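Local coordinates for OTU domain-containing protein wMelOTU (Wolbachia pipientis wMel, PDB 6W9O), which probably cleaves ubiquitin from modified proteins as a bacterial OTU-family deubiquitinase, a cysteine protease of the papain-like clan, at residues A[53-64]-A[190-201]; A[88-96]-A[126-134]. One frame throughout, in Å; residues are numbered along the deposited sequence.

Contact 1: A[53-64]-A[190-201]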
loop_
_atom_site.group_PDB
_atom_site.type_symbol
_atom_site.label_atom_id
_atom_site.label_comp_id
_atom_site.label_asym_id
_atom_site.label_seq_id
_atom_site.Cartn_x
_atom_site.Cartn_y
_atom_site.Cartn_z
ATOM N N CYS A 53 -1.881 -1.963 -9.460
ATOM C CA CYS A 53 -2.785 -1.062 -8.729
ATOM C C CYS A 53 -2.412 -0.900 -7.267
ATOM O O CYS A 53 -2.724 0.140 -6.685
ATOM C CB CYS A 53 -4.233 -1.558 -8.821
ATOM S SG CYS A 53 -4.555 -3.166 -8.033
ATOM N N PHE A 54 -1.821 -1.917 -6.613
ATOM C CA PHE A 54 -1.461 -1.724 -5.211
ATOM C C PHE A 54 -0.406 -0.656 -5.103
ATOM O O PHE A 54 -0.536 0.289 -4.300
ATOM C CB PHE A 54 -0.891 -3.039 -4.600
ATOM C CG PHE A 54 -0.299 -2.815 -3.259
ATOM C CD1 PHE A 54 -1.133 -2.598 -2.141
ATOM C CD2 PHE A 54 1.059 -2.697 -3.134
ATOM C CE1 PHE A 54 -0.602 -2.268 -0.919
ATOM C CE2 PHE A 54 1.628 -2.369 -1.908
ATOM C CZ PHE A 54 0.783 -2.134 -0.789
ATOM N N PHE A 55 0.641 -0.787 -5.908
ATOM C CA PHE A 55 1.761 0.158 -5.859
ATOM C C PHE A 55 1.318 1.546 -6.270
ATOM O O PHE A 55 1.752 2.561 -5.661
ATOM C CB PHE A 55 2.870 -0.356 -6.786
ATOM C CG PHE A 55 3.370 -1.727 -6.366
ATOM C CD1 PHE A 55 4.246 -1.880 -5.315
ATOM C CD2 PHE A 55 2.904 -2.852 -7.042
ATOM C CE1 PHE A 55 4.659 -3.127 -4.912
ATOM C CE2 PHE A 55 3.331 -4.107 -6.639
ATOM C CZ PHE A 55 4.204 -4.246 -5.596
ATOM N N ASP A 56 0.474 1.626 -7.292
ATOM C CA ASP A 56 -0.006 2.936 -7.760
ATOM C C ASP A 56 -0.925 3.584 -6.726
ATOM O O ASP A 56 -0.901 4.830 -6.567
ATOM C CB ASP A 56 -0.742 2.762 -9.082
ATOM C CG ASP A 56 -0.975 4.089 -9.797
ATOM O OD1 ASP A 56 0.039 4.808 -9.985
ATOM O OD2 ASP A 56 -2.118 4.372 -10.261
ATOM N N SER A 57 -1.754 2.808 -6.041
ATOM C CA SER A 57 -2.612 3.389 -4.995
ATOM C C SER A 57 -1.771 3.890 -3.831
ATOM O O SER A 57 -1.957 5.035 -3.347
ATOM C CB SER A 57 -3.580 2.311 -4.484
ATOM O OG SER A 57 -4.460 1.912 -5.519
ATOM N N PHE A 58 -0.788 3.091 -3.395
ATOM C CA PHE A 58 0.123 3.520 -2.330
ATOM C C PHE A 58 0.875 4.778 -2.737
ATOM O O PHE A 58 0.981 5.723 -1.952
ATOM C CB PHE A 58 1.112 2.371 -2.037
ATOM C CG PHE A 58 1.996 2.590 -0.833
ATOM C CD1 PHE A 58 1.698 1.965 0.394
ATOM C CD2 PHE A 58 3.152 3.387 -0.922
ATOM C CE1 PHE A 58 2.520 2.194 1.509
ATOM C CE2 PHE A 58 3.980 3.560 0.199
ATOM C CZ PHE A 58 3.600 2.981 1.418
ATOM N N ARG A 59 1.397 4.811 -3.962
ATOM C CA ARG A 59 2.138 5.996 -4.452
ATOM C C ARG A 59 1.288 7.251 -4.374
ATOM O O ARG A 59 1.808 8.326 -4.015
ATOM C CB ARG A 59 2.505 5.752 -5.945
ATOM C CG ARG A 59 2.885 7.011 -6.741
ATOM C CD ARG A 59 3.086 6.682 -8.189
ATOM N NE ARG A 59 1.822 6.744 -8.916
ATOM C CZ ARG A 59 1.212 7.863 -9.322
ATOM N NH1 ARG A 59 1.695 9.074 -9.020
ATOM N NH2 ARG A 59 0.098 7.765 -10.048
ATOM N N GLN A 60 0.017 7.171 -4.819
ATOM C CA GLN A 60 -0.775 8.395 -4.885
ATOM C C GLN A 60 -1.068 8.910 -3.496
ATOM O O GLN A 60 -1.039 10.136 -3.264
ATOM C CB GLN A 60 -2.066 8.154 -5.657
ATOM C CG GLN A 60 -1.825 7.970 -7.183
ATOM C CD GLN A 60 -3.137 7.775 -7.876
ATOM O OE1 GLN A 60 -4.025 8.627 -7.789
ATOM N NE2 GLN A 60 -3.312 6.621 -8.546
ATOM N N SER A 61 -1.404 8.023 -2.560
ATOM C CA SER A 61 -1.711 8.508 -1.212
ATOM C C SER A 61 -0.443 9.009 -0.536
ATOM O O SER A 61 -0.454 10.068 0.134
ATOM C CB SER A 61 -2.393 7.361 -0.429
ATOM O OG SER A 61 -2.530 7.726 0.953
ATOM N N LEU A 62 0.696 8.329 -0.769
ATOM C CA LEU A 62 1.975 8.801 -0.220
ATOM C C LEU A 62 2.288 10.204 -0.701
ATOM O O LEU A 62 2.703 11.072 0.087
ATOM C CB LEU A 62 3.104 7.842 -0.623
ATOM C CG LEU A 62 4.494 8.190 -0.061
ATOM C CD1 LEU A 62 4.514 7.926 1.436
ATOM C CD2 LEU A 62 5.576 7.404 -0.816
ATOM N N GLU A 63 2.103 10.466 -1.998
ATOM C CA GLU A 63 2.469 11.779 -2.510
ATOM C C GLU A 63 1.562 12.843 -1.894
ATOM O O GLU A 63 2.020 13.935 -1.508
ATOM C CB GLU A 63 2.365 11.812 -4.041
ATOM C CG GLU A 63 2.767 13.230 -4.534
ATOM C CD GLU A 63 2.774 13.412 -6.039
ATOM O OE1 GLU A 63 2.653 12.376 -6.779
ATOM O OE2 GLU A 63 2.942 14.535 -6.511
ATOM N N GLN A 64 0.266 12.555 -1.805
ATOM C CA GLN A 64 -0.621 13.591 -1.295
ATOM C C GLN A 64 -0.365 13.858 0.180
ATOM O O GLN A 64 -0.424 15.013 0.633
ATOM C CB GLN A 64 -2.064 13.114 -1.512
ATOM C CG GLN A 64 -3.052 14.195 -1.261
ATOM C CD GLN A 64 -4.451 13.775 -1.731
ATOM O OE1 GLN A 64 -5.137 13.180 -0.979
ATOM N NE2 GLN A 64 -4.841 14.143 -2.941
ATOM N N LEU A 190 -7.129 -8.769 -4.707
ATOM C CA LEU A 190 -6.013 -7.818 -4.576
ATOM C C LEU A 190 -6.215 -6.581 -5.451
ATOM O O LEU A 190 -5.253 -6.045 -6.011
ATOM C CB LEU A 190 -4.671 -8.487 -4.896
ATOM C CG LEU A 190 -4.158 -9.476 -3.822
ATOM C CD1 LEU A 190 -2.825 -10.059 -4.225
ATOM C CD2 LEU A 190 -4.031 -8.801 -2.422
ATOM N N HIS A 191 -7.468 -6.133 -5.581
ATOM C CA HIS A 191 -7.794 -4.921 -6.344
ATOM C C HIS A 191 -7.799 -3.738 -5.402
ATOM O O HIS A 191 -8.516 -3.762 -4.391
ATOM C CB HIS A 191 -9.182 -5.092 -6.951
ATOM C CG HIS A 191 -9.208 -6.148 -7.994
ATOM N ND1 HIS A 191 -9.211 -5.864 -9.349
ATOM C CD2 HIS A 191 -9.263 -7.497 -7.886
ATOM C CE1 HIS A 191 -9.260 -7.007 -10.027
ATOM N NE2 HIS A 191 -9.241 -8.010 -9.163
ATOM N N PHE A 192 -7.032 -2.693 -5.743
ATOM C CA PHE A 192 -6.917 -1.530 -4.865
ATOM C C PHE A 192 -7.092 -0.246 -5.652
ATOM O O PHE A 192 -6.765 -0.161 -6.836
ATOM C CB PHE A 192 -5.512 -1.497 -4.236
ATOM C CG PHE A 192 -5.254 -2.687 -3.352
ATOM C CD1 PHE A 192 -5.748 -2.706 -2.062
ATOM C CD2 PHE A 192 -4.549 -3.775 -3.844
ATOM C CE1 PHE A 192 -5.578 -3.824 -1.261
ATOM C CE2 PHE A 192 -4.367 -4.939 -3.060
ATOM C CZ PHE A 192 -4.883 -4.959 -1.742
ATOM N N GLU A 193 -7.575 0.783 -4.947
ATOM C CA GLU A 193 -7.606 2.167 -5.428
ATOM C C GLU A 193 -7.122 3.038 -4.296
ATOM O O GLU A 193 -7.226 2.672 -3.122
ATOM C CB GLU A 193 -9.042 2.589 -5.757
ATOM C CG GLU A 193 -9.658 1.955 -7.032
ATOM C CD GLU A 193 -11.165 1.665 -6.854
ATOM O OE1 GLU A 193 -11.525 0.965 -5.884
ATOM O OE2 GLU A 193 -11.986 2.137 -7.646
ATOM N N PRO A 194 -6.571 4.223 -4.586
ATOM C CA PRO A 194 -6.154 5.136 -3.521
ATOM C C PRO A 194 -7.403 5.798 -2.929
ATOM O O PRO A 194 -8.379 6.102 -3.614
ATOM C CB PRO A 194 -5.290 6.181 -4.271
ATOM C CG PRO A 194 -5.911 6.252 -5.624
ATOM C CD PRO A 194 -6.315 4.765 -5.944
ATOM N N LEU A 195 -7.352 6.075 -1.595
ATOM C CA LEU A 195 -8.384 6.901 -0.959
ATOM C C LEU A 195 -7.747 8.263 -0.709
ATOM O O LEU A 195 -6.806 8.353 0.074
ATOM C CB LEU A 195 -8.833 6.260 0.347
ATOM C CG LEU A 195 -9.967 7.036 1.012
ATOM C CD1 LEU A 195 -11.273 6.678 0.284
ATOM C CD2 LEU A 195 -10.092 6.694 2.502
ATOM N N LEU A 196 -8.229 9.289 -1.422
ATOM C CA LEU A 196 -7.549 10.592 -1.419
ATOM C C LEU A 196 -8.426 11.615 -0.731
ATOM O O LEU A 196 -9.602 11.395 -0.478
ATOM C CB LEU A 196 -7.227 10.996 -2.861
ATOM C CG LEU A 196 -6.307 10.004 -3.614
ATOM C CD1 LEU A 196 -6.190 10.277 -5.112
ATOM C CD2 LEU A 196 -4.919 9.984 -2.961
ATOM N N ASP A 197 -7.844 12.785 -0.442
ATOM C CA ASP A 197 -8.503 13.828 0.357
ATOM C C ASP A 197 -8.717 15.036 -0.531
ATOM O O ASP A 197 -7.742 15.601 -1.061
ATOM C CB ASP A 197 -7.563 14.155 1.518
ATOM C CG ASP A 197 -8.119 15.147 2.495
ATOM O OD1 ASP A 197 -7.490 15.235 3.569
ATOM O OD2 ASP A 197 -9.131 15.828 2.234
ATOM N N ARG A 198 -9.976 15.466 -0.687
ATOM C CA ARG A 198 -10.232 16.646 -1.515
ATOM C C ARG A 198 -9.451 17.869 -1.021
ATOM O O ARG A 198 -9.091 18.762 -1.818
ATOM C CB ARG A 198 -11.726 17.007 -1.539
ATOM C CG ARG A 198 -12.637 15.884 -2.049
ATOM C CD ARG A 198 -14.107 16.361 -2.055
ATOM N NE ARG A 198 -14.846 15.589 -3.050
ATOM C CZ ARG A 198 -15.401 14.413 -2.781
ATOM N NH1 ARG A 198 -15.292 13.900 -1.559
ATOM N NH2 ARG A 198 -16.049 13.741 -3.733
ATOM N N ASN A 199 -9.254 17.972 0.293
ATOM C CA ASN A 199 -8.601 19.140 0.853
ATOM C C ASN A 199 -7.162 19.239 0.392
ATOM O O ASN A 199 -6.612 20.350 0.441
ATOM C CB ASN A 199 -8.616 19.041 2.399
ATOM C CG ASN A 199 -9.993 19.256 2.993
ATOM O OD1 ASN A 199 -10.797 19.985 2.440
ATOM N ND2 ASN A 199 -10.262 18.637 4.160
ATOM N N LYS A 200 -6.552 18.145 -0.028
ATOM C CA LYS A 200 -5.144 18.079 -0.410
ATOM C C LYS A 200 -4.967 17.908 -1.908
ATOM O O LYS A 200 -3.857 17.593 -2.369
ATOM C CB LYS A 200 -4.449 16.935 0.350
ATOM C CG LYS A 200 -4.600 17.144 1.854
ATOM C CD LYS A 200 -3.795 16.055 2.620
ATOM C CE LYS A 200 -4.033 16.233 4.109
ATOM N NZ LYS A 200 -3.227 15.257 4.911
ATOM N N SER A 201 -6.066 17.987 -2.661
ATOM C CA SER A 201 -6.066 17.771 -4.107
ATOM C C SER A 201 -6.231 19.092 -4.834
ATOM O O SER A 201 -6.965 19.968 -4.383
ATOM C CB SER A 201 -7.237 16.900 -4.551
ATOM O OG SER A 201 -7.284 15.694 -3.815
HETATM O O HOH W 1 -4.614 9.482 1.231
#
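F54 drives an edge of its ring into one face of F192, a T-shaped pair with centroids 5.5 Å apart and planes at 76°. F54 CD1 lies above F192 toward the rim, while CD2, across the ring, sits over the centre of F55. At the edge of F192, near its plane, lies the sulfur of C53; this SG accepts the backbone N-H of F192, with N 3.4 Å from SG. Chi1 of 64° swings C53 SG toward the strand. One turn on, S57 OG gives its proton to C53 O (2.7 Å). The same hydroxyl rests 3.1 Å from E193 C, against a proline peptide that has no N-H to offer. P194 CG then meets the side-chain amide of Q60, 3.7 Å from OE1; Q60 NE2 is held by Q46 O. L196 CD2 packs on S61 CA; S61 OG, hydrogen-bonded to H183 N, also reaches L195 O through a water. At the far end, the extended Q64 takes D197 N-H on OE1, 2.8 Å from N and nearly straight at 166°, while its CG touches K200 CB. OTU proteases place their cysteine at such a helix start and their histidine on the neighbouring strand, consistent with C53 and H191 here. Two hydrogen bonds, to sulfur and to amide oxygen, thus tie helix to strand, with polar and apolar contacts alternating between.

Contact 2: A[88-96]-A[126-134]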
loop_
_atom_site.group_PDB
_atom_site.type_symbol
_atom_site.label_atom_id
_atom_site.label_comp_id
_atom_site.label_asym_id
_atom_site.label_seq_id
_atom_site.Cartn_x
_atom_site.Cartn_y
_atom_site.Cartn_z
ATOM N N PRO A 88 14.490 -9.925 7.186
ATOM C CA PRO A 88 14.118 -10.603 8.435
ATOM C C PRO A 88 13.121 -11.731 8.182
ATOM O O PRO A 88 12.507 -11.855 7.121
ATOM C CB PRO A 88 13.462 -9.497 9.242
ATOM C CG PRO A 88 12.937 -8.526 8.225
ATOM C CD PRO A 88 13.976 -8.547 7.106
ATOM N N LYS A 89 12.969 -12.550 9.222
ATOM C CA LYS A 89 12.283 -13.836 9.098
ATOM C C LYS A 89 10.808 -13.680 8.776
ATOM O O LYS A 89 10.228 -14.594 8.174
ATOM C CB LYS A 89 12.503 -14.667 10.368
ATOM C CG LYS A 89 13.907 -15.217 10.430
ATOM C CD LYS A 89 14.220 -15.795 11.793
ATOM C CE LYS A 89 15.630 -16.401 11.832
ATOM N NZ LYS A 89 15.924 -17.213 13.061
ATOM N N TRP A 90 10.165 -12.586 9.170
ATOM C CA TRP A 90 8.748 -12.446 8.807
ATOM C C TRP A 90 8.567 -12.605 7.306
ATOM O O TRP A 90 7.598 -13.222 6.829
ATOM C CB TRP A 90 8.142 -11.120 9.299
ATOM C CG TRP A 90 8.487 -9.895 8.498
ATOM C CD1 TRP A 90 9.437 -8.945 8.821
ATOM C CD2 TRP A 90 7.878 -9.465 7.291
ATOM N NE1 TRP A 90 9.478 -8.000 7.853
ATOM C CE2 TRP A 90 8.531 -8.279 6.889
ATOM C CE3 TRP A 90 6.881 -10.003 6.464
ATOM C CZ2 TRP A 90 8.174 -7.574 5.717
ATOM C CZ3 TRP A 90 6.538 -9.334 5.294
ATOM C CH2 TRP A 90 7.168 -8.106 4.926
ATOM N N PHE A 91 9.514 -12.089 6.534
ATOM C CA PHE A 91 9.352 -12.012 5.095
ATOM C C PHE A 91 9.556 -13.368 4.481
ATOM O O PHE A 91 8.717 -13.813 3.687
ATOM C CB PHE A 91 10.368 -10.989 4.527
ATOM C CG PHE A 91 10.416 -10.980 3.028
ATOM C CD1 PHE A 91 11.418 -11.645 2.328
ATOM C CD2 PHE A 91 9.409 -10.335 2.354
ATOM C CE1 PHE A 91 11.417 -11.629 0.911
ATOM C CE2 PHE A 91 9.394 -10.293 0.926
ATOM C CZ PHE A 91 10.382 -10.944 0.238
ATOM N N THR A 92 10.657 -14.034 4.817
ATOM C CA THR A 92 10.863 -15.372 4.274
ATOM C C THR A 92 9.769 -16.314 4.746
ATOM O O THR A 92 9.333 -17.186 3.978
ATOM C CB THR A 92 12.264 -15.869 4.628
ATOM O OG1 THR A 92 12.516 -15.753 6.047
ATOM C CG2 THR A 92 13.306 -15.043 3.913
ATOM N N ASN A 93 9.273 -16.125 5.974
ATOM C CA ASN A 93 8.171 -16.962 6.468
ATOM C C ASN A 93 6.910 -16.737 5.629
ATOM O O ASN A 93 6.109 -17.654 5.427
ATOM C CB ASN A 93 7.820 -16.612 7.923
ATOM C CG ASN A 93 8.865 -17.094 8.965
ATOM O OD1 ASN A 93 9.748 -17.887 8.678
ATOM N ND2 ASN A 93 8.746 -16.574 10.187
ATOM N N ALA A 94 6.693 -15.525 5.162
ATOM C CA ALA A 94 5.421 -15.193 4.521
ATOM C C ALA A 94 5.386 -15.724 3.106
ATOM O O ALA A 94 4.307 -16.064 2.595
ATOM C CB ALA A 94 5.236 -13.666 4.434
ATOM N N ILE A 95 6.537 -15.762 2.435
ATOM C CA ILE A 95 6.511 -16.096 1.022
ATOM C C ILE A 95 6.916 -17.536 0.758
ATOM O O ILE A 95 6.834 -17.973 -0.398
ATOM C CB ILE A 95 7.364 -15.151 0.156
ATOM C CG1 ILE A 95 8.848 -15.316 0.519
ATOM C CG2 ILE A 95 6.840 -13.684 0.238
ATOM C CD1 ILE A 95 9.788 -14.673 -0.479
ATOM N N VAL A 96 7.398 -18.259 1.767
ATOM C CA VAL A 96 7.726 -19.687 1.626
ATOM C C VAL A 96 6.533 -20.467 2.146
ATOM O O VAL A 96 5.386 -20.142 1.816
ATOM C CB VAL A 96 8.999 -20.102 2.395
ATOM C CG1 VAL A 96 9.251 -21.576 2.184
ATOM C CG2 VAL A 96 10.223 -19.288 1.957
ATOM N N PRO A 126 -0.770 -5.961 0.474
ATOM C CA PRO A 126 -0.504 -5.092 1.660
ATOM C C PRO A 126 0.248 -5.799 2.756
ATOM O O PRO A 126 1.063 -5.152 3.429
ATOM C CB PRO A 126 -1.905 -4.719 2.159
ATOM C CG PRO A 126 -2.755 -4.762 0.912
ATOM C CD PRO A 126 -2.187 -5.912 0.048
ATOM N N ASP A 127 0.014 -7.100 2.969
ATOM C CA ASP A 127 0.644 -7.766 4.086
ATOM C C ASP A 127 2.130 -7.986 3.856
ATOM O O ASP A 127 2.858 -8.261 4.821
ATOM C CB ASP A 127 0.037 -9.132 4.320
ATOM C CG ASP A 127 -1.404 -9.082 4.784
ATOM O OD1 ASP A 127 -1.798 -8.159 5.528
ATOM O OD2 ASP A 127 -2.152 -10.030 4.400
ATOM N N VAL A 128 2.579 -7.963 2.595
ATOM C CA VAL A 128 3.996 -8.221 2.329
ATOM C C VAL A 128 4.633 -6.946 1.780
ATOM O O VAL A 128 5.438 -6.277 2.472
ATOM C CB VAL A 128 4.207 -9.407 1.366
ATOM C CG1 VAL A 128 5.721 -9.629 1.189
ATOM C CG2 VAL A 128 3.539 -10.687 1.938
ATOM N N GLU A 129 4.285 -6.579 0.556
ATOM C CA GLU A 129 4.843 -5.348 0.005
ATOM C C GLU A 129 4.410 -4.149 0.804
ATOM O O GLU A 129 5.204 -3.208 0.967
ATOM C CB GLU A 129 4.409 -5.207 -1.447
ATOM C CG GLU A 129 5.118 -6.254 -2.378
ATOM C CD GLU A 129 4.582 -7.647 -2.233
ATOM O OE1 GLU A 129 3.347 -7.810 -2.204
ATOM O OE2 GLU A 129 5.414 -8.563 -2.142
ATOM N N GLY A 130 3.176 -4.127 1.324
ATOM C CA GLY A 130 2.774 -2.962 2.144
ATOM C C GLY A 130 3.642 -2.810 3.383
ATOM O O GLY A 130 4.092 -1.707 3.718
ATOM N N ARG A 131 3.959 -3.911 4.054
ATOM C CA ARG A 131 4.806 -3.863 5.240
ATOM C C ARG A 131 6.217 -3.378 4.892
ATOM O O ARG A 131 6.806 -2.546 5.622
ATOM C CB ARG A 131 4.829 -5.247 5.894
ATOM C CG ARG A 131 5.710 -5.274 7.126
ATOM C CD ARG A 131 5.451 -6.598 7.931
ATOM N NE ARG A 131 6.325 -6.632 9.094
ATOM C CZ ARG A 131 6.320 -7.631 9.983
ATOM N NH1 ARG A 131 5.478 -8.634 9.825
ATOM N NH2 ARG A 131 7.146 -7.596 11.007
ATOM N N ILE A 132 6.754 -3.836 3.757
ATOM C CA ILE A 132 8.079 -3.387 3.315
ATOM C C ILE A 132 8.066 -1.883 3.051
ATOM O O ILE A 132 8.988 -1.159 3.455
ATOM C CB ILE A 132 8.512 -4.143 2.039
ATOM C CG1 ILE A 132 8.757 -5.623 2.342
ATOM C CG2 ILE A 132 9.759 -3.413 1.407
ATOM C CD1 ILE A 132 8.835 -6.497 1.044
ATOM N N LEU A 133 7.025 -1.384 2.367
ATOM C CA LEU A 133 7.026 0.036 2.018
ATOM C C LEU A 133 6.742 0.906 3.236
ATOM O O LEU A 133 7.216 2.057 3.308
ATOM C CB LEU A 133 5.996 0.289 0.920
ATOM C CG LEU A 133 6.267 -0.502 -0.368
ATOM C CD1 LEU A 133 5.113 -0.300 -1.344
ATOM C CD2 LEU A 133 7.638 -0.047 -0.954
ATOM N N CYS A 134 5.961 0.416 4.206
ATOM C CA CYS A 134 5.729 1.175 5.428
ATOM C C CYS A 134 7.052 1.363 6.154
ATOM O O CYS A 134 7.359 2.456 6.685
ATOM C CB CYS A 134 4.768 0.373 6.326
ATOM S SG CYS A 134 3.063 0.619 5.810
#
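V128 is the knob: its isopropyl group sits in a hollow of helix 89-95 formed by W90, F91, A94 and I95. CG1, anti to the backbone N (chi1 -178°), goes deepest, 3.7 Å from F91 CE2 and also against I95 CG2. The other branch, CG2, rests on the methyl of A94. Beside this knob I132 makes a second bump, its CD1 3.8 Å from F91 CE2 and its CG1 at the edge of the W90 indole. CD2 and CE2 of F91 thus meet both branched side chains, and Y113 and F82 add edge-to-face partners. The two helices run nearly antiparallel, at 159°, with axes 10.8 Å apart; this wide spacing is bridged by large side chains in the helical part of the OTU fold, where helix 126-137 also packs on strand 140-146. W90 supplies the broadest surface. It is a slab between F91 CB on one face and R131 on the other, while V128 O meets the edge of its six-membered ring, 3.5 Å from CH2. R131 lies fully extended along the indole: CD is over the six-membered ring in a CH-pi contact, and the guanidinium is stacked on the five-membered ring, planes 3° apart. CZ stands 3.5 Å from that ring's centroid, a cation-pi geometry. N162 O takes the N-H of R131 NE, which helps hold the guanidinium flat on the indole. A wider pi-type turn spans 126-130, around V128.

How the contacts relate
Helix 126-137 joins the two contacts, whose centres are about 21 Å apart on opposite sides of the chain's centre. One side of it carries V128, R131 and I132 into contact 2; another presents P126, G130 and L133 to contact 1. P126 CD lies 3.4 Å from F192 CZ, F54 CZ packs 3.6 Å from G130 CA, and F58 CZ reaches L133 CB at 3.6 Å. Along the chain, contact 2 is nested within the loop closed by contact 1. The probable active site belongs to contact 1, where C53 SG and H191 ND1 are 5.5 Å apart; contact 2 packs helix 89-95 on the helix whose P126 touches F54 and F192, next to C53 and H191.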